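Side-chain contacts in deoxyribose-phosphate aldolase (PDB 4EIV), which belongs to the deoxyribose-phosphate aldolases, enzymes built on an eight-stranded parallel beta/alpha (TIM) barrel, and here pairs with a second copy of itself: residues Ala56-Ser61 and Ile262-Phe267; Ile234-Gly239 and Ala247-Gln252. All blocks are in the same frame, centred on the assembly; numbering follows the deposited sequence.

How the contacts relate
Both contacts belong to the closed eight-stranded parallel barrel, and their centres lie about 12 Å apart. Along the chain the order is 56-61, 234-239, 247-252 and 262-267, so contact 2 is nested within the long loop closed by contact 1. Contact 2 fastens helix 243-257 to strand 233-237; the chain then runs through 262-267 into strand 267-271, the last of the barrel. There the two contacts meet: Lys266 O probably accepts a hydrogen bond from Ile234 N, and the Phe267 ring packs on Ile236. Contact 1 carries on around the closure of the barrel, linking the approach to its last strand with the approach to its second.

Contact 1: residues Ala56-Ser61 and Ile262-Phe267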
# COMPACT_ATOMS: atom_id res chain seq x y z
N ALA A 56 12.48 5.56 7.58
CA ALA A 56 13.22 4.33 7.78
C ALA A 56 12.70 3.19 6.92
O ALA A 56 11.49 3.09 6.65
CB ALA A 56 13.15 3.91 9.24
N ILE A 57 13.61 2.33 6.53
CA ILE A 57 13.24 1.11 5.82
C ILE A 57 12.74 0.09 6.84
O ILE A 57 12.66 0.40 8.05
CB ILE A 57 14.39 0.55 4.97
CG1 ILE A 57 15.57 0.06 5.82
CG2 ILE A 57 14.81 1.58 3.90
CD1 ILE A 57 16.63 -0.72 5.06
N VAL A 58 12.41 -1.12 6.40
CA VAL A 58 11.87 -2.10 7.34
C VAL A 58 12.93 -2.60 8.34
O VAL A 58 12.68 -2.68 9.53
CB VAL A 58 11.26 -3.33 6.61
CG1 VAL A 58 10.66 -4.30 7.60
CG2 VAL A 58 10.20 -2.88 5.58
N GLY A 59 14.09 -2.99 7.84
CA GLY A 59 15.10 -3.57 8.69
C GLY A 59 16.42 -3.85 8.03
O GLY A 59 16.68 -3.48 6.87
N VAL A 60 17.29 -4.46 8.84
CA VAL A 60 18.63 -4.85 8.44
C VAL A 60 18.79 -6.33 8.75
O VAL A 60 18.30 -6.80 9.79
CB VAL A 60 19.72 -4.00 9.16
CG1 VAL A 60 19.64 -4.14 10.69
CG2 VAL A 60 21.12 -4.33 8.63
N SER A 61 19.44 -7.04 7.84
CA SER A 61 19.77 -8.44 8.00
C SER A 61 21.24 -8.58 8.37
O SER A 61 22.11 -8.16 7.62
CB SER A 61 19.52 -9.25 6.73
OG SER A 61 18.14 -9.24 6.36
N ILE A 262 1.41 -6.27 -2.20
CA ILE A 262 2.61 -5.47 -1.93
C ILE A 262 2.33 -4.49 -0.79
O ILE A 262 2.16 -3.28 -0.98
CB ILE A 262 3.25 -4.85 -3.22
CG1 ILE A 262 2.23 -4.02 -4.02
CG2 ILE A 262 3.81 -5.96 -4.12
CD1 ILE A 262 2.89 -3.14 -5.08
N VAL A 263 2.25 -5.07 0.40
CA VAL A 263 2.12 -4.36 1.66
C VAL A 263 3.19 -4.95 2.59
O VAL A 263 3.52 -6.16 2.50
CB VAL A 263 0.70 -4.42 2.27
CG1 VAL A 263 -0.29 -3.75 1.32
CG2 VAL A 263 0.28 -5.82 2.61
N ARG A 264 3.74 -4.09 3.44
CA ARG A 264 4.89 -4.44 4.27
C ARG A 264 4.69 -5.70 5.09
O ARG A 264 5.64 -6.47 5.29
CB ARG A 264 5.30 -3.26 5.19
CG ARG A 264 6.55 -3.53 5.93
CD ARG A 264 6.84 -2.52 6.97
NE ARG A 264 7.18 -1.21 6.45
CZ ARG A 264 7.61 -0.22 7.23
NH1 ARG A 264 7.75 -0.41 8.53
NH2 ARG A 264 7.91 0.94 6.69
N ASP A 265 3.46 -5.93 5.56
CA ASP A 265 3.16 -7.11 6.35
C ASP A 265 3.41 -8.44 5.64
O ASP A 265 3.78 -9.41 6.29
CB ASP A 265 1.72 -7.08 6.88
CG ASP A 265 1.56 -6.24 8.11
OD1 ASP A 265 2.15 -5.14 8.18
OD2 ASP A 265 0.83 -6.67 9.03
N LYS A 266 3.34 -8.45 4.31
CA LYS A 266 3.44 -9.68 3.51
C LYS A 266 4.40 -9.61 2.32
O LYS A 266 4.43 -10.51 1.49
CB LYS A 266 2.08 -10.11 3.00
CG LYS A 266 1.39 -9.08 2.13
CD LYS A 266 -0.05 -9.54 1.71
CE LYS A 266 -1.05 -9.73 2.87
NZ LYS A 266 -2.39 -10.22 2.43
N PHE A 267 5.21 -8.56 2.27
CA PHE A 267 6.13 -8.34 1.16
C PHE A 267 7.35 -7.62 1.64
O PHE A 267 7.24 -6.65 2.38
CB PHE A 267 5.44 -7.54 0.08
CG PHE A 267 6.29 -7.36 -1.12
CD1 PHE A 267 6.73 -8.45 -1.84
CD2 PHE A 267 6.65 -6.09 -1.54
CE1 PHE A 267 7.53 -8.28 -2.96
CE2 PHE A 267 7.45 -5.91 -2.65
CZ PHE A 267 7.89 -7.02 -3.37
O HOH W 1 9.53 2.73 8.50
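Val58 and Arg264 carry nearly all of this contact, with Ala56 added through a water. One methyl does the work on the valine: Val58 CG2 lies over a face of the Arg264 guanidinium, 3.6 Å from Arg264 NE, and also rests against the aliphatic part of the same side chain, 3.7 Å from Arg264 CD and equally near Arg264 CG. The two side chains pass each other in opposite directions, the methyl lying against CG, CD and NE. Arg264 starts out extended, with CG anti to the backbone N (chi1 -173°), and bends at chi3 (-69°); the bend wraps CG, CD and NE around the methyl and directs the guanidinium toward Ala56. Val58 offers CG2 from beside its own backbone N, while CG1 stands farther off.

Both segments lead into barrel strands, 59-62 and 267-271, which lie on the two sides of strand 30-34 in the closed parallel sheet. Arg264 therefore reaches from the start of strand 267-271, past that of strand 30-34, to that of strand 59-62, at the N-terminal end of the TIM barrel, opposite the end where enzymes of this fold carry their active sites. On the way its NH2 is hydrogen-bonded to Asn28 OD1, just before strand 30-34.

Arg264 NH2 and Ala56 O are 4.2 Å apart, too far for a direct bond, and a water bridges them: it donates to Ala56 O at 2.7 Å and accepts from Arg264 NH2 at 3.0 Å. NH2 is thus held by a side-chain amide oxygen and a water, which, with a further hydrogen bond at NE, should restrict the rotation of the guanidinium. Arg264 lies in a beta turn closed by the Lys266 N to Val263 O bond (2.9 Å), and Arg264 O accepts from Arg268 NE.

Contact 2: residues Ile234-Gly239 and Ala247-Gln252; sequences IKIEVG and ADFLMQ
Segment 234-239, on strand 233-237, and the helical segment 247-252 approach most closely at Ile236 and Phe249, whose CA atoms are 8.0 Å apart. No hydrogen bond joins the two segments; side chains alone bridge the gap, and both partners direct their CB toward each other.

The contact centres on the Phe249 ring. Ile236 CG2 sits over the middle of one face in a CH-pi interaction, 3.9 Å from the centroid of the Phe249 ring and only 9° off its normal. The other branch of the isoleucine works lower down, where Ile236 CD1 meets Phe249 CB at 3.9 Å, so the residue straddles the ring and the stem that bears it. With CG beside its backbone N (chi1 -70°), Phe249 sends its ring across from the helix toward Val238. Val238 adds a methyl of its own: Val238 CG1 comes to 3.8 Å from Phe249 CE2, approaching the ring obliquely as the two side chains run by one another in opposite senses. Val199 and Ala194 also touch both Ile236 and Phe249, which extends the apolar cluster to helix 196-210 and the loop before it.

Between the two aliphatic residues, Glu237 points away from the helix, to the interior side of the strand, where Lys235 forms salt bridges with Glu31 and Glu118. Its OE1 accepts from Gly239 N (2.8 Å, with the donor well above the carboxylate plane), and Glu237 OE2 is hydrogen-bonded to Ser186 OG and His193 ND1; three partners thus hold the carboxylate.

Strand 233-237, helix 243-257 and strand 267-271 form a beta-alpha-beta crossover, and this apolar seam between strand and covering helix is characteristic of the TIM barrel.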
# COMPACT_ATOMS: atom_id res chain seq x y z
N ILE A 234 6.08 -13.06 0.98
CA ILE A 234 7.18 -13.34 0.06
C ILE A 234 8.19 -12.21 0.15
O ILE A 234 7.84 -11.03 0.16
CB ILE A 234 6.74 -13.53 -1.41
CG1 ILE A 234 7.91 -14.02 -2.27
CG2 ILE A 234 6.24 -12.23 -1.99
CD1 ILE A 234 7.52 -14.31 -3.69
N LYS A 235 9.46 -12.61 0.25
CA LYS A 235 10.60 -11.69 0.23
C LYS A 235 11.42 -11.95 -1.02
O LYS A 235 11.92 -13.08 -1.21
CB LYS A 235 11.47 -11.82 1.48
CG LYS A 235 12.73 -11.00 1.45
CD LYS A 235 13.44 -10.89 2.76
CE LYS A 235 14.78 -10.20 2.63
NZ LYS A 235 15.45 -10.00 3.96
N ILE A 236 11.54 -10.94 -1.87
CA ILE A 236 12.29 -10.99 -3.11
C ILE A 236 13.66 -10.40 -2.81
O ILE A 236 13.78 -9.20 -2.52
CB ILE A 236 11.57 -10.25 -4.23
CG1 ILE A 236 10.17 -10.84 -4.47
CG2 ILE A 236 12.36 -10.30 -5.51
CD1 ILE A 236 9.35 -10.18 -5.56
N GLU A 237 14.66 -11.27 -2.76
CA GLU A 237 16.06 -10.88 -2.49
C GLU A 237 16.75 -10.70 -3.83
O GLU A 237 16.82 -11.64 -4.63
CB GLU A 237 16.74 -11.91 -1.60
CG GLU A 237 18.13 -11.52 -1.08
CD GLU A 237 19.23 -11.64 -2.11
OE1 GLU A 237 20.01 -10.68 -2.19
OE2 GLU A 237 19.29 -12.68 -2.82
N VAL A 238 17.18 -9.47 -4.12
CA VAL A 238 17.63 -9.08 -5.45
C VAL A 238 19.11 -8.90 -5.60
O VAL A 238 19.58 -8.46 -6.65
CB VAL A 238 16.90 -7.80 -5.93
CG1 VAL A 238 15.38 -8.01 -5.90
CG2 VAL A 238 17.28 -6.59 -5.10
N GLY A 239 19.88 -9.20 -4.57
CA GLY A 239 21.31 -9.10 -4.70
C GLY A 239 21.75 -7.66 -4.82
O GLY A 239 21.31 -6.80 -4.03
N ALA A 247 12.16 -2.62 -9.72
CA ALA A 247 10.82 -2.16 -10.11
C ALA A 247 10.02 -3.21 -10.91
O ALA A 247 8.78 -3.31 -10.78
CB ALA A 247 10.88 -0.84 -10.91
N ASP A 248 10.72 -3.98 -11.73
CA ASP A 248 10.06 -5.03 -12.50
C ASP A 248 9.34 -6.00 -11.55
O ASP A 248 8.23 -6.48 -11.84
CB ASP A 248 11.08 -5.79 -13.38
CG ASP A 248 11.49 -5.04 -14.62
OD1 ASP A 248 12.70 -4.98 -14.91
OD2 ASP A 248 10.62 -4.51 -15.33
N PHE A 249 9.96 -6.30 -10.42
CA PHE A 249 9.34 -7.19 -9.46
C PHE A 249 8.03 -6.65 -8.87
O PHE A 249 7.14 -7.42 -8.54
CB PHE A 249 10.33 -7.60 -8.36
CG PHE A 249 11.42 -8.53 -8.84
CD1 PHE A 249 11.11 -9.82 -9.27
CD2 PHE A 249 12.75 -8.14 -8.83
CE1 PHE A 249 12.10 -10.68 -9.69
CE2 PHE A 249 13.75 -9.01 -9.23
CZ PHE A 249 13.44 -10.27 -9.69
N LEU A 250 7.92 -5.32 -8.68
CA LEU A 250 6.66 -4.76 -8.18
C LEU A 250 5.52 -5.05 -9.14
O LEU A 250 4.43 -5.40 -8.72
CB LEU A 250 6.77 -3.25 -7.97
CG LEU A 250 7.73 -2.78 -6.87
CD1 LEU A 250 7.89 -1.25 -6.90
CD2 LEU A 250 7.24 -3.24 -5.53
N MET A 251 5.77 -4.84 -10.43
CA MET A 251 4.75 -5.11 -11.44
C MET A 251 4.40 -6.58 -11.52
O MET A 251 3.22 -6.94 -11.65
CB MET A 251 5.21 -4.60 -12.81
CG MET A 251 5.32 -3.10 -12.87
SD MET A 251 3.77 -2.22 -12.56
CE MET A 251 2.94 -2.36 -14.14
N GLN A 252 5.41 -7.45 -11.43
CA GLN A 252 5.17 -8.89 -11.40
C GLN A 252 4.29 -9.28 -10.21
O GLN A 252 3.34 -10.03 -10.36
CB GLN A 252 6.49 -9.67 -11.34
CG GLN A 252 6.28 -11.17 -11.30
CD GLN A 252 7.56 -11.99 -11.32
OE1 GLN A 252 8.65 -11.48 -11.12
NE2 GLN A 252 7.42 -13.29 -11.58